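Local coordinates for uncharacterized protein YqbN (Bacillus subtilis, PDB 3KLU) that is of unknown function but is probably a phage-type tail assembly chaperone related to XkdN, at residues 44-49 / 124-129; 58-63 / 82-87; 87-92 / 128-133; 94-99 / 107-112; 115-118 / 122-125. All coordinates share one frame; numbering follows the deposited sequence.

Contact 1. Residues 44-49 / 124-129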
# COMPACT_ATOMS: atom_id res chain seq x y z
N PHE A 44 -9.41 -4.53 -2.18
CA PHE A 44 -8.45 -3.82 -1.36
C PHE A 44 -8.59 -2.35 -1.74
O PHE A 44 -8.91 -2.03 -2.89
CB PHE A 44 -7.04 -4.24 -1.73
CG PHE A 44 -6.56 -5.42 -0.98
CD1 PHE A 44 -7.41 -6.46 -0.68
CD2 PHE A 44 -5.23 -5.52 -0.64
CE1 PHE A 44 -6.92 -7.61 -0.02
CE2 PHE A 44 -4.72 -6.66 0.01
CZ PHE A 44 -5.57 -7.71 0.31
N ILE A 45 -8.36 -1.47 -0.77
CA ILE A 45 -8.38 -0.04 -1.00
C ILE A 45 -6.96 0.47 -0.86
O ILE A 45 -6.31 0.33 0.22
CB ILE A 45 -9.24 0.67 0.00
CG1 ILE A 45 -10.67 0.19 -0.13
CG2 ILE A 45 -9.19 2.19 -0.26
CD1 ILE A 45 -11.58 0.83 0.92
N PHE A 46 -6.46 1.05 -1.96
CA PHE A 46 -5.12 1.61 -2.04
C PHE A 46 -5.21 3.13 -2.09
O PHE A 46 -6.26 3.69 -2.47
CB PHE A 46 -4.38 1.14 -3.29
CG PHE A 46 -4.12 -0.36 -3.34
CD1 PHE A 46 -5.14 -1.26 -3.69
CD2 PHE A 46 -2.83 -0.86 -3.14
CE1 PHE A 46 -4.86 -2.62 -3.84
CE2 PHE A 46 -2.55 -2.23 -3.29
CZ PHE A 46 -3.56 -3.10 -3.64
N LYS A 47 -4.13 3.78 -1.66
CA LYS A 47 -4.02 5.23 -1.67
C LYS A 47 -2.55 5.55 -1.53
O LYS A 47 -1.95 5.25 -0.50
CB LYS A 47 -4.76 5.85 -0.50
CG LYS A 47 -4.73 7.38 -0.52
CD LYS A 47 -5.23 7.93 0.81
CE LYS A 47 -5.66 9.36 0.67
NZ LYS A 47 -4.50 10.08 0.10
N ALA A 48 -1.96 6.12 -2.58
CA ALA A 48 -0.55 6.50 -2.60
C ALA A 48 -0.08 7.23 -1.33
O ALA A 48 -0.81 8.02 -0.71
CB ALA A 48 -0.26 7.38 -3.82
N ILE A 49 1.15 6.95 -0.93
CA ILE A 49 1.68 7.63 0.23
C ILE A 49 2.46 8.84 -0.34
O ILE A 49 2.46 9.07 -1.54
CB ILE A 49 2.56 6.69 1.06
CG1 ILE A 49 3.69 6.13 0.19
CG2 ILE A 49 1.70 5.54 1.57
CD1 ILE A 49 4.78 5.42 0.97
N ALA A 124 2.19 -11.05 -5.26
CA ALA A 124 2.98 -10.34 -6.25
C ALA A 124 2.14 -9.24 -6.86
O ALA A 124 2.62 -8.15 -7.09
CB ALA A 124 3.48 -11.30 -7.33
N ASN A 125 0.87 -9.54 -7.09
CA ASN A 125 -0.04 -8.58 -7.69
C ASN A 125 -0.29 -7.42 -6.75
O ASN A 125 -0.40 -6.29 -7.18
CB ASN A 125 -1.38 -9.23 -8.05
CG ASN A 125 -1.31 -10.07 -9.32
OD1 ASN A 125 -0.38 -9.96 -10.11
ND2 ASN A 125 -2.34 -10.88 -9.54
N TRP A 126 -0.41 -7.72 -5.47
CA TRP A 126 -0.64 -6.67 -4.49
C TRP A 126 0.55 -5.70 -4.51
O TRP A 126 0.37 -4.47 -4.56
CB TRP A 126 -0.79 -7.28 -3.11
CG TRP A 126 -0.72 -6.29 -2.01
CD1 TRP A 126 -1.66 -5.35 -1.68
CD2 TRP A 126 0.31 -6.21 -1.03
NE1 TRP A 126 -1.27 -4.70 -0.53
CE2 TRP A 126 -0.07 -5.20 -0.11
CE3 TRP A 126 1.51 -6.89 -0.82
CZ2 TRP A 126 0.71 -4.86 1.00
CZ3 TRP A 126 2.29 -6.56 0.27
CH2 TRP A 126 1.88 -5.54 1.17
N LEU A 127 1.76 -6.25 -4.50
CA LEU A 127 2.96 -5.43 -4.50
C LEU A 127 2.97 -4.51 -5.69
O LEU A 127 3.13 -3.30 -5.54
CB LEU A 127 4.21 -6.28 -4.56
CG LEU A 127 4.71 -6.78 -3.21
CD1 LEU A 127 5.88 -7.71 -3.43
CD2 LEU A 127 5.14 -5.63 -2.36
N ASN A 128 2.80 -5.09 -6.87
CA ASN A 128 2.83 -4.26 -8.06
C ASN A 128 1.71 -3.23 -8.10
O ASN A 128 1.94 -2.10 -8.50
CB ASN A 128 2.80 -5.14 -9.32
CG ASN A 128 3.88 -6.19 -9.30
OD1 ASN A 128 5.01 -5.92 -8.89
ND2 ASN A 128 3.55 -7.39 -9.74
N LYS A 129 0.50 -3.57 -7.68
CA LYS A 129 -0.54 -2.55 -7.71
C LYS A 129 -0.13 -1.35 -6.85
O LYS A 129 -0.34 -0.20 -7.22
CB LYS A 129 -1.87 -3.08 -7.19
CG LYS A 129 -3.02 -2.04 -7.32
CD LYS A 129 -3.59 -2.02 -8.76
CE LYS A 129 -3.97 -0.62 -9.20
NZ LYS A 129 -4.66 -0.63 -10.54
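F44 and F46 reach from strand 44-46 to W126 of helix 120-133 and form an aromatic cluster with it. The strand is the middle one of a small antiparallel sheet, and the helix packs against one side of it. The axes of the strand segment and the helix segment come within 10.9 Å of each other. W126 has CG anti to its backbone N (chi1 167°), which swings the indole toward the sheet. Its CD1 corner is then shared by both phenylalanines. F44 crosses the indole at about a right angle, and its CD2 lies 3.7 Å from W126 CD1. The planes of the F44 ring and the five-membered ring of W126 are 73° apart. F46 meets the same ring rim to rim, with planes at 43°, and neither lies over the other's face. F46 CZ comes within 3.5 Å of W126 CD1. The indole N-H is not spent on the phenylalanines, since NE1 bonds to T90 OG1 in the adjoining strand. K129 contributes the aliphatic part of its chain, while its ammonium group turns away to E132. The K129 methylene CG sits over the face of F46, a CH-pi contact 3.9 Å from the ring centroid.

Contact 2. Residues 58-63 / 82-87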
# COMPACT_ATOMS: atom_id res chain seq x y z
N GLU A 58 13.06 4.44 2.21
CA GLU A 58 14.27 4.00 1.52
C GLU A 58 15.42 4.02 2.50
O GLU A 58 16.15 3.04 2.62
CB GLU A 58 14.61 4.91 0.35
CG GLU A 58 15.50 4.21 -0.63
CD GLU A 58 16.26 5.17 -1.50
OE1 GLU A 58 15.65 6.13 -2.01
OE2 GLU A 58 17.47 4.94 -1.68
N LYS A 59 15.56 5.15 3.19
CA LYS A 59 16.59 5.33 4.20
C LYS A 59 16.52 4.16 5.18
O LYS A 59 17.51 3.46 5.42
CB LYS A 59 16.31 6.66 4.92
CG LYS A 59 16.87 6.77 6.32
CD LYS A 59 16.45 8.10 6.93
CE LYS A 59 16.73 8.18 8.43
NZ LYS A 59 15.93 7.21 9.24
N GLU A 60 15.32 3.96 5.71
CA GLU A 60 15.00 2.89 6.65
C GLU A 60 15.41 1.49 6.16
O GLU A 60 15.61 0.59 6.97
CB GLU A 60 13.50 2.93 6.89
CG GLU A 60 13.00 2.43 8.22
CD GLU A 60 11.67 3.08 8.59
OE1 GLU A 60 11.65 4.32 8.80
OE2 GLU A 60 10.64 2.37 8.65
N ASN A 61 15.53 1.29 4.84
CA ASN A 61 15.90 -0.02 4.30
C ASN A 61 17.19 -0.04 3.51
O ASN A 61 17.38 -0.86 2.61
CB ASN A 61 14.76 -0.59 3.46
CG ASN A 61 13.57 -0.96 4.31
OD1 ASN A 61 13.45 -2.10 4.75
ND2 ASN A 61 12.69 0.00 4.58
N THR A 62 18.09 0.87 3.86
CA THR A 62 19.38 0.96 3.22
C THR A 62 20.48 0.88 4.27
O THR A 62 20.29 1.29 5.42
CB THR A 62 19.52 2.28 2.44
OG1 THR A 62 18.50 3.18 2.85
CG2 THR A 62 19.40 2.03 0.96
N THR A 63 21.62 0.34 3.86
CA THR A 63 22.77 0.17 4.74
C THR A 63 24.00 -0.19 3.91
O THR A 63 24.16 0.30 2.80
CB THR A 63 22.52 -0.94 5.80
OG1 THR A 63 21.75 -2.00 5.21
CG2 THR A 63 21.77 -0.38 7.01
N TYR A 82 9.96 -2.22 -0.81
CA TYR A 82 8.72 -2.21 -1.56
C TYR A 82 7.54 -2.76 -0.78
O TYR A 82 6.42 -2.25 -0.87
CB TYR A 82 8.92 -2.99 -2.86
CG TYR A 82 9.90 -2.32 -3.76
CD1 TYR A 82 9.89 -0.94 -3.88
CD2 TYR A 82 10.85 -3.04 -4.49
CE1 TYR A 82 10.79 -0.27 -4.70
CE2 TYR A 82 11.77 -2.38 -5.33
CZ TYR A 82 11.72 -0.98 -5.43
OH TYR A 82 12.58 -0.26 -6.24
N ALA A 83 7.81 -3.78 0.02
CA ALA A 83 6.76 -4.40 0.80
C ALA A 83 6.23 -3.37 1.79
O ALA A 83 5.01 -3.22 1.96
CB ALA A 83 7.31 -5.65 1.54
N ARG A 84 7.14 -2.65 2.44
CA ARG A 84 6.72 -1.65 3.40
C ARG A 84 5.89 -0.60 2.66
O ARG A 84 4.89 -0.13 3.19
CB ARG A 84 7.93 -0.98 4.05
CG ARG A 84 9.06 -1.89 4.47
CD ARG A 84 8.96 -2.36 5.90
NE ARG A 84 8.56 -1.31 6.84
CZ ARG A 84 9.33 -0.30 7.24
NH1 ARG A 84 10.58 -0.17 6.79
NH2 ARG A 84 8.85 0.58 8.11
N ILE A 85 6.27 -0.23 1.45
CA ILE A 85 5.51 0.77 0.70
C ILE A 85 4.06 0.29 0.48
O ILE A 85 3.07 1.05 0.68
CB ILE A 85 6.13 1.05 -0.70
CG1 ILE A 85 7.53 1.67 -0.56
CG2 ILE A 85 5.22 1.97 -1.49
CD1 ILE A 85 8.25 1.95 -1.91
N ALA A 86 3.95 -0.98 0.07
CA ALA A 86 2.67 -1.62 -0.19
C ALA A 86 1.80 -1.64 1.07
O ALA A 86 0.61 -1.29 1.03
CB ALA A 86 2.88 -3.07 -0.72
N VAL A 87 2.40 -2.07 2.19
CA VAL A 87 1.66 -2.10 3.44
C VAL A 87 1.04 -0.71 3.70
O VAL A 87 -0.14 -0.61 3.96
CB VAL A 87 2.59 -2.51 4.62
CG1 VAL A 87 1.95 -2.13 6.01
CG2 VAL A 87 2.80 -4.03 4.59
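R84 bends at chi2 (-92°) and again at chi3, and this curls its guanidinium round to meet E60. E60 takes the other course: CG is anti to the backbone N, and the chain stays extended to the carboxylate. The two side chains cross at about a right angle, yet their flat ends are nearly coplanar, 27° apart. R84 NH2 donates to E60 OE2 at 2.6 Å, in the guanidinium plane and nearly straight at 164°. R84 NH1 gives the same oxygen a second, weak bond of 3.1 Å. The salt bridge therefore runs through one carboxylate oxygen, and the two N-H groups that share it probably fix the rotation of the guanidinium.

N61 also reaches the guanidinium edge. Its ND2 lies 3.1 Å from R84 NH1, but both are donors and no bond forms. N61 ND2 is instead bonded to L57 O, one turn back in helix 51-60. On the other segment, the R84 chain also touches V110 of helix 109-116. The arrangement is a surface salt bridge between two helices, tying the C-terminal part of helix 51-60 to the middle of helix 78-89.

Contact 3. Residues 87-92 / 128-133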
# COMPACT_ATOMS: atom_id res chain seq x y z
N VAL A 87 2.40 -2.07 2.19
CA VAL A 87 1.66 -2.10 3.44
C VAL A 87 1.04 -0.71 3.70
O VAL A 87 -0.14 -0.61 3.96
CB VAL A 87 2.59 -2.51 4.62
CG1 VAL A 87 1.95 -2.13 6.01
CG2 VAL A 87 2.80 -4.03 4.59
N GLU A 88 1.84 0.35 3.59
CA GLU A 88 1.35 1.71 3.86
C GLU A 88 0.44 2.32 2.74
O GLU A 88 -0.43 3.16 2.99
CB GLU A 88 2.55 2.59 4.18
CG GLU A 88 3.16 2.19 5.53
CD GLU A 88 4.41 2.99 5.90
OE1 GLU A 88 4.59 4.13 5.40
OE2 GLU A 88 5.23 2.49 6.70
N THR A 89 0.61 1.84 1.52
CA THR A 89 -0.26 2.29 0.44
C THR A 89 -1.62 1.57 0.55
O THR A 89 -2.60 1.98 -0.07
CB THR A 89 0.39 1.93 -0.88
OG1 THR A 89 1.64 2.61 -0.94
CG2 THR A 89 -0.49 2.26 -2.07
N THR A 90 -1.67 0.51 1.33
CA THR A 90 -2.92 -0.24 1.44
C THR A 90 -3.75 0.17 2.62
O THR A 90 -3.43 -0.19 3.75
CB THR A 90 -2.64 -1.75 1.49
OG1 THR A 90 -1.96 -2.13 0.29
CG2 THR A 90 -3.93 -2.54 1.57
N VAL A 91 -4.84 0.88 2.33
CA VAL A 91 -5.74 1.40 3.35
C VAL A 91 -6.60 0.35 4.05
O VAL A 91 -6.84 0.41 5.25
CB VAL A 91 -6.73 2.44 2.73
CG1 VAL A 91 -7.37 3.24 3.81
CG2 VAL A 91 -6.02 3.32 1.72
N TYR A 92 -7.11 -0.58 3.23
CA TYR A 92 -7.96 -1.67 3.70
C TYR A 92 -7.62 -2.86 2.81
O TYR A 92 -7.84 -2.82 1.59
CB TYR A 92 -9.43 -1.31 3.55
CG TYR A 92 -10.40 -2.42 3.91
CD1 TYR A 92 -10.49 -2.89 5.23
CD2 TYR A 92 -11.26 -2.98 2.96
CE1 TYR A 92 -11.40 -3.87 5.60
CE2 TYR A 92 -12.19 -3.96 3.34
CZ TYR A 92 -12.25 -4.39 4.67
OH TYR A 92 -13.21 -5.26 5.09
N ASN A 128 2.80 -5.09 -6.87
CA ASN A 128 2.83 -4.26 -8.06
C ASN A 128 1.71 -3.23 -8.10
O ASN A 128 1.94 -2.10 -8.50
CB ASN A 128 2.80 -5.14 -9.32
CG ASN A 128 3.88 -6.19 -9.30
OD1 ASN A 128 5.01 -5.92 -8.89
ND2 ASN A 128 3.55 -7.39 -9.74
N LYS A 129 0.50 -3.57 -7.68
CA LYS A 129 -0.54 -2.55 -7.71
C LYS A 129 -0.13 -1.35 -6.85
O LYS A 129 -0.34 -0.20 -7.22
CB LYS A 129 -1.87 -3.08 -7.19
CG LYS A 129 -3.02 -2.04 -7.32
CD LYS A 129 -3.59 -2.02 -8.76
CE LYS A 129 -3.97 -0.62 -9.20
NZ LYS A 129 -4.66 -0.63 -10.54
N ALA A 130 0.45 -1.64 -5.69
CA ALA A 130 0.88 -0.61 -4.75
C ALA A 130 1.93 0.29 -5.39
O ALA A 130 1.86 1.52 -5.29
CB ALA A 130 1.45 -1.26 -3.49
N ILE A 131 2.92 -0.33 -6.02
CA ILE A 131 3.99 0.40 -6.67
C ILE A 131 3.39 1.29 -7.76
O ILE A 131 3.79 2.44 -7.94
CB ILE A 131 4.99 -0.57 -7.30
CG1 ILE A 131 5.59 -1.44 -6.20
CG2 ILE A 131 6.07 0.17 -8.05
CD1 ILE A 131 6.09 -0.64 -5.03
N GLU A 132 2.40 0.75 -8.45
CA GLU A 132 1.72 1.45 -9.51
C GLU A 132 0.89 2.58 -8.95
O GLU A 132 0.89 3.67 -9.50
CB GLU A 132 0.83 0.47 -10.27
CG GLU A 132 -0.11 1.13 -11.30
CD GLU A 132 -1.18 0.17 -11.81
OE1 GLU A 132 -0.85 -1.01 -12.06
OE2 GLU A 132 -2.34 0.61 -11.97
N ILE A 133 0.15 2.32 -7.87
CA ILE A 133 -0.66 3.34 -7.23
C ILE A 133 0.19 4.57 -6.78
O ILE A 133 -0.34 5.68 -6.63
CB ILE A 133 -1.37 2.75 -5.99
CG1 ILE A 133 -2.55 1.87 -6.42
CG2 ILE A 133 -1.87 3.88 -5.07
CD1 ILE A 133 -3.73 2.62 -6.94
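T89 and A130 meet where a helix turns into a strand and packs on a second helix. T89 is the last residue of helix 78-89, and T90 leaves helical geometry to start edge strand 90-92. The other side is the C-terminal part of helix 120-133. This lies near the centre of the chain, and the small residue A130 allows a close approach: T89 CA and A130 CA are 6.1 Å apart. T89 CB and A130 CB are 4.3 Å apart. The strand that follows carries a classic beta bulge, with V91 and Y92 both facing I45.

The threonine splits its two branches between two tasks. The methyl CG2 is anti to the backbone N and points at the helix, where it lies 4.1 Å from A130 O. The hydroxyl OG1 sits beside the backbone N and serves polar partners. It is bonded to I85 O, one turn back, and to N134 ND2. N134 ND2 is also bonded to A130 O, so one amide links the two helices just beside the methyl contact. No hydrogen bond passes directly between the two segments.

I133 supplies the last part of the surface. Its CG1 branch leads away from T89 while the CG2 branch turns to it. The two side chains cross at a slant, and the closest atoms are the methyls T89 CG2 and I133 CG2, at 3.7 Å.

Contact 4. Residues 94-99 / 107-112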
# COMPACT_ATOMS: atom_id res chain seq x y z
N THR A 94 -5.35 -2.82 6.40
CA THR A 94 -4.05 -2.31 6.76
C THR A 94 -3.41 -3.39 7.62
O THR A 94 -3.89 -3.71 8.71
CB THR A 94 -4.10 -0.98 7.55
OG1 THR A 94 -2.81 -0.71 8.16
CG2 THR A 94 -5.13 -1.04 8.59
N PHE A 95 -2.32 -3.94 7.11
CA PHE A 95 -1.61 -5.03 7.77
C PHE A 95 -0.93 -4.72 9.09
O PHE A 95 -0.38 -5.62 9.76
CB PHE A 95 -0.63 -5.66 6.79
CG PHE A 95 -1.32 -6.26 5.61
CD1 PHE A 95 -2.37 -7.15 5.81
CD2 PHE A 95 -0.91 -5.96 4.32
CE1 PHE A 95 -3.03 -7.76 4.73
CE2 PHE A 95 -1.56 -6.55 3.20
CZ PHE A 95 -2.61 -7.46 3.41
N LYS A 96 -1.00 -3.46 9.47
CA LYS A 96 -0.43 -3.02 10.73
C LYS A 96 -1.48 -3.15 11.82
O LYS A 96 -1.16 -3.06 12.99
CB LYS A 96 -0.01 -1.56 10.64
CG LYS A 96 1.10 -1.32 9.69
CD LYS A 96 1.60 0.05 9.87
CE LYS A 96 2.72 0.32 8.89
NZ LYS A 96 3.36 1.63 9.20
N ALA A 97 -2.73 -3.37 11.43
CA ALA A 97 -3.82 -3.48 12.41
C ALA A 97 -3.49 -4.51 13.45
O ALA A 97 -3.07 -5.63 13.13
CB ALA A 97 -5.12 -3.85 11.72
N LYS A 98 -3.70 -4.12 14.70
CA LYS A 98 -3.46 -5.01 15.82
C LYS A 98 -4.23 -6.30 15.64
O LYS A 98 -3.72 -7.38 15.94
CB LYS A 98 -3.92 -4.38 17.13
CG LYS A 98 -3.64 -5.27 18.33
CD LYS A 98 -2.18 -5.71 18.31
CE LYS A 98 -1.71 -6.30 19.63
NZ LYS A 98 -0.31 -6.85 19.50
N GLU A 99 -5.46 -6.20 15.16
CA GLU A 99 -6.28 -7.39 15.01
C GLU A 99 -5.62 -8.39 14.06
O GLU A 99 -5.65 -9.61 14.31
CB GLU A 99 -7.66 -7.01 14.49
CG GLU A 99 -8.73 -8.00 14.78
CD GLU A 99 -10.07 -7.55 14.19
OE1 GLU A 99 -10.13 -6.36 13.77
OE2 GLU A 99 -11.03 -8.37 14.15
N GLU A 107 4.17 -9.65 14.48
CA GLU A 107 4.13 -8.21 14.61
C GLU A 107 4.69 -7.53 13.36
O GLU A 107 4.66 -6.30 13.24
CB GLU A 107 4.92 -7.79 15.85
CG GLU A 107 4.28 -8.22 17.12
CD GLU A 107 2.93 -7.58 17.34
OE1 GLU A 107 2.84 -6.34 17.29
OE2 GLU A 107 1.96 -8.32 17.56
N ASP A 108 5.17 -8.34 12.43
CA ASP A 108 5.71 -7.83 11.18
C ASP A 108 4.59 -7.68 10.15
O ASP A 108 4.10 -8.68 9.61
CB ASP A 108 6.77 -8.76 10.64
CG ASP A 108 7.54 -8.16 9.49
OD1 ASP A 108 7.27 -6.98 9.14
OD2 ASP A 108 8.41 -8.86 8.92
N PRO A 109 4.18 -6.42 9.88
CA PRO A 109 3.12 -6.11 8.92
C PRO A 109 3.36 -6.72 7.55
O PRO A 109 2.41 -7.07 6.84
CB PRO A 109 3.08 -4.58 8.90
CG PRO A 109 3.69 -4.20 10.23
CD PRO A 109 4.81 -5.18 10.38
N VAL A 110 4.62 -6.87 7.16
CA VAL A 110 4.94 -7.47 5.87
C VAL A 110 4.67 -8.98 5.92
O VAL A 110 4.28 -9.60 4.93
CB VAL A 110 6.42 -7.22 5.49
CG1 VAL A 110 6.81 -8.09 4.27
CG2 VAL A 110 6.63 -5.72 5.20
N GLU A 111 4.86 -9.57 7.09
CA GLU A 111 4.62 -11.02 7.26
C GLU A 111 3.09 -11.19 7.32
O GLU A 111 2.54 -12.14 6.77
CB GLU A 111 5.30 -11.50 8.56
CG GLU A 111 5.35 -13.00 8.80
CD GLU A 111 5.81 -13.80 7.61
OE1 GLU A 111 6.75 -13.39 6.89
OE2 GLU A 111 5.22 -14.88 7.41
N VAL A 112 2.41 -10.25 7.97
CA VAL A 112 0.97 -10.31 8.01
C VAL A 112 0.51 -10.36 6.56
O VAL A 112 -0.33 -11.18 6.20
CB VAL A 112 0.31 -9.04 8.66
CG1 VAL A 112 -1.24 -9.25 8.69
CG2 VAL A 112 0.83 -8.78 10.06
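F95 and P109 stand 5.0 Å apart at their CA atoms, where a type I beta turn from T94 to A97 meets the first turn of helix 109-116. F95 CB lies against the backbone, 3.4 Å from P109 O. In return V112 divides its methyls between the carbonyl and the ring of F95. V112 CG2 is 3.4 Å from F95 O, while CG1 reaches forward to the ring, 3.7 Å from F95 CD1. CG1 gets there because it is anti to the backbone N of V112 (chi1 -178°). K96 lays its CG obliquely across the pyrrolidine of P109, 3.9 Å from P109 CB. Its ammonium group goes on to E88.

Charged side chains flank the apolar contact. K98 bends at chi2 and brings NZ to 3.3 Å from E107 OE2, a weak salt bridge. E107 has a second cation at OE1, R101. Next to it D108 is the N-cap of the helix, and its OD1 accepts a weak bond from V110 N. D108 OD1 also pairs with R80.

The contact closes the loop that carries helix 98-103. F95 continues inward to meet W126 of helix 120-133 edge-to-face, and P109 rests on V87 of helix 78-89.

Contact 5. Residues 115-118 / 122-125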
# COMPACT_ATOMS: atom_id res chain seq x y z
N ARG A 115 1.04 -13.80 5.00
CA ARG A 115 0.11 -14.80 5.48
C ARG A 115 -1.31 -14.53 4.98
O ARG A 115 -2.05 -15.47 4.71
CB ARG A 115 0.20 -14.88 7.01
CG ARG A 115 1.63 -15.22 7.43
CD ARG A 115 1.83 -15.36 8.92
NE ARG A 115 3.24 -15.68 9.18
CZ ARG A 115 3.77 -15.83 10.40
NH1 ARG A 115 3.02 -15.67 11.49
NH2 ARG A 115 5.05 -16.16 10.54
N VAL A 116 -1.70 -13.27 4.81
CA VAL A 116 -3.05 -12.98 4.30
C VAL A 116 -3.13 -13.28 2.79
O VAL A 116 -4.04 -13.95 2.35
CB VAL A 116 -3.48 -11.48 4.48
CG1 VAL A 116 -4.85 -11.25 3.80
CG2 VAL A 116 -3.56 -11.10 5.98
N LEU A 117 -2.20 -12.75 2.01
CA LEU A 117 -2.18 -12.99 0.56
C LEU A 117 -1.34 -14.28 0.37
O LEU A 117 -0.26 -14.26 -0.23
CB LEU A 117 -1.53 -11.79 -0.15
CG LEU A 117 -2.30 -10.47 0.08
CD1 LEU A 117 -1.44 -9.26 -0.23
CD2 LEU A 117 -3.53 -10.44 -0.78
N SER A 118 -1.85 -15.39 0.90
CA SER A 118 -1.10 -16.65 0.86
C SER A 118 -0.96 -17.39 -0.47
O SER A 118 -0.35 -18.45 -0.54
CB SER A 118 -1.64 -17.60 1.92
OG SER A 118 -3.04 -17.71 1.80
N GLU A 122 -1.26 -13.55 -5.80
CA GLU A 122 -1.95 -12.46 -5.12
C GLU A 122 -0.93 -11.52 -4.48
O GLU A 122 -1.01 -10.30 -4.59
CB GLU A 122 -2.87 -12.97 -4.01
CG GLU A 122 -3.96 -13.92 -4.46
CD GLU A 122 -4.70 -14.54 -3.27
OE1 GLU A 122 -4.09 -14.59 -2.16
OE2 GLU A 122 -5.87 -14.98 -3.43
N TYR A 123 0.02 -12.10 -3.79
CA TYR A 123 1.01 -11.29 -3.14
C TYR A 123 1.80 -10.44 -4.14
O TYR A 123 2.07 -9.25 -3.91
CB TYR A 123 1.97 -12.17 -2.38
CG TYR A 123 2.92 -11.35 -1.59
CD1 TYR A 123 2.53 -10.80 -0.36
CD2 TYR A 123 4.19 -11.07 -2.06
CE1 TYR A 123 3.41 -9.98 0.38
CE2 TYR A 123 5.08 -10.26 -1.34
CZ TYR A 123 4.69 -9.72 -0.12
OH TYR A 123 5.56 -8.94 0.59
N ALA A 124 2.19 -11.05 -5.26
CA ALA A 124 2.98 -10.34 -6.25
C ALA A 124 2.14 -9.24 -6.86
O ALA A 124 2.62 -8.15 -7.09
CB ALA A 124 3.48 -11.30 -7.33
N ASN A 125 0.87 -9.54 -7.09
CA ASN A 125 -0.04 -8.58 -7.69
C ASN A 125 -0.29 -7.42 -6.75
O ASN A 125 -0.40 -6.29 -7.18
CB ASN A 125 -1.38 -9.23 -8.05
CG ASN A 125 -1.31 -10.07 -9.32
OD1 ASN A 125 -0.38 -9.96 -10.11
ND2 ASN A 125 -2.34 -10.88 -9.54
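L117 packs against E122 and Y123 in the first turns of helix 120-133, and its side chain can be followed outward from CB. L117 CB comes first, 4.0 Å from Y123 CA. It also lies at the edge of the Y123 ring, near the ring plane, with Y123 CD1 as the nearest ring atom. The branch point CG stands anti to the L117 carbonyl carbon (chi1 -61°), which sends the two methyls toward the helix and the rings of W126 and F44. CD2 leans toward the helix and is 4.2 Å from E122 CB. It also touches the ring of F44. CD1 passes to the indole of W126, one turn further along the helix.

The backbone of L117 takes part as well. L117 is the centre of an inverse gamma turn, closed by a weak bond from S118 N to V116 O. Its carbonyl oxygen faces the helix, with L117 O 3.7 Å from Y123 CB. E122 runs out extended beyond CG and sets its carboxylate beside the turn. E122 OE1 is 3.7 Å from L117 CA, a contact without a hydrogen bond. E122 OE1 pairs with R33 and, weakly, with V119 N, and E122 OE2 bonds to S31 OG.

The turn joins helix 109-116 to helix 120-133, with L117 filling the corner. Y123 leans back over the earlier helix, on V110 and A113, and its ring also meets W126. V116 packs on F95, in the beta turn before helix 98-103.

In the fold
Contacts 1 and 3 form the core. Their centres are about 3 Å apart. Contact 1 sets helix 120-133 against strand 44-46, and contact 3 sets it against the end of helix 78-89, just before strand 90-92. Their chemistry is aromatic and methyl packing. Contact 5 uses the start of helix 120-133, its centre about 11 Å from that of contact 1, and L117 reaches the ring cluster there. Contact 4 is partly buried: F95 joins the cluster through W126, while charged pairs line its outer side. Contact 2 lies on the surface and depends on a salt bridge. It uses helix 78-89, as contact 3 does, and A86 on that helix touches W126 of contact 1.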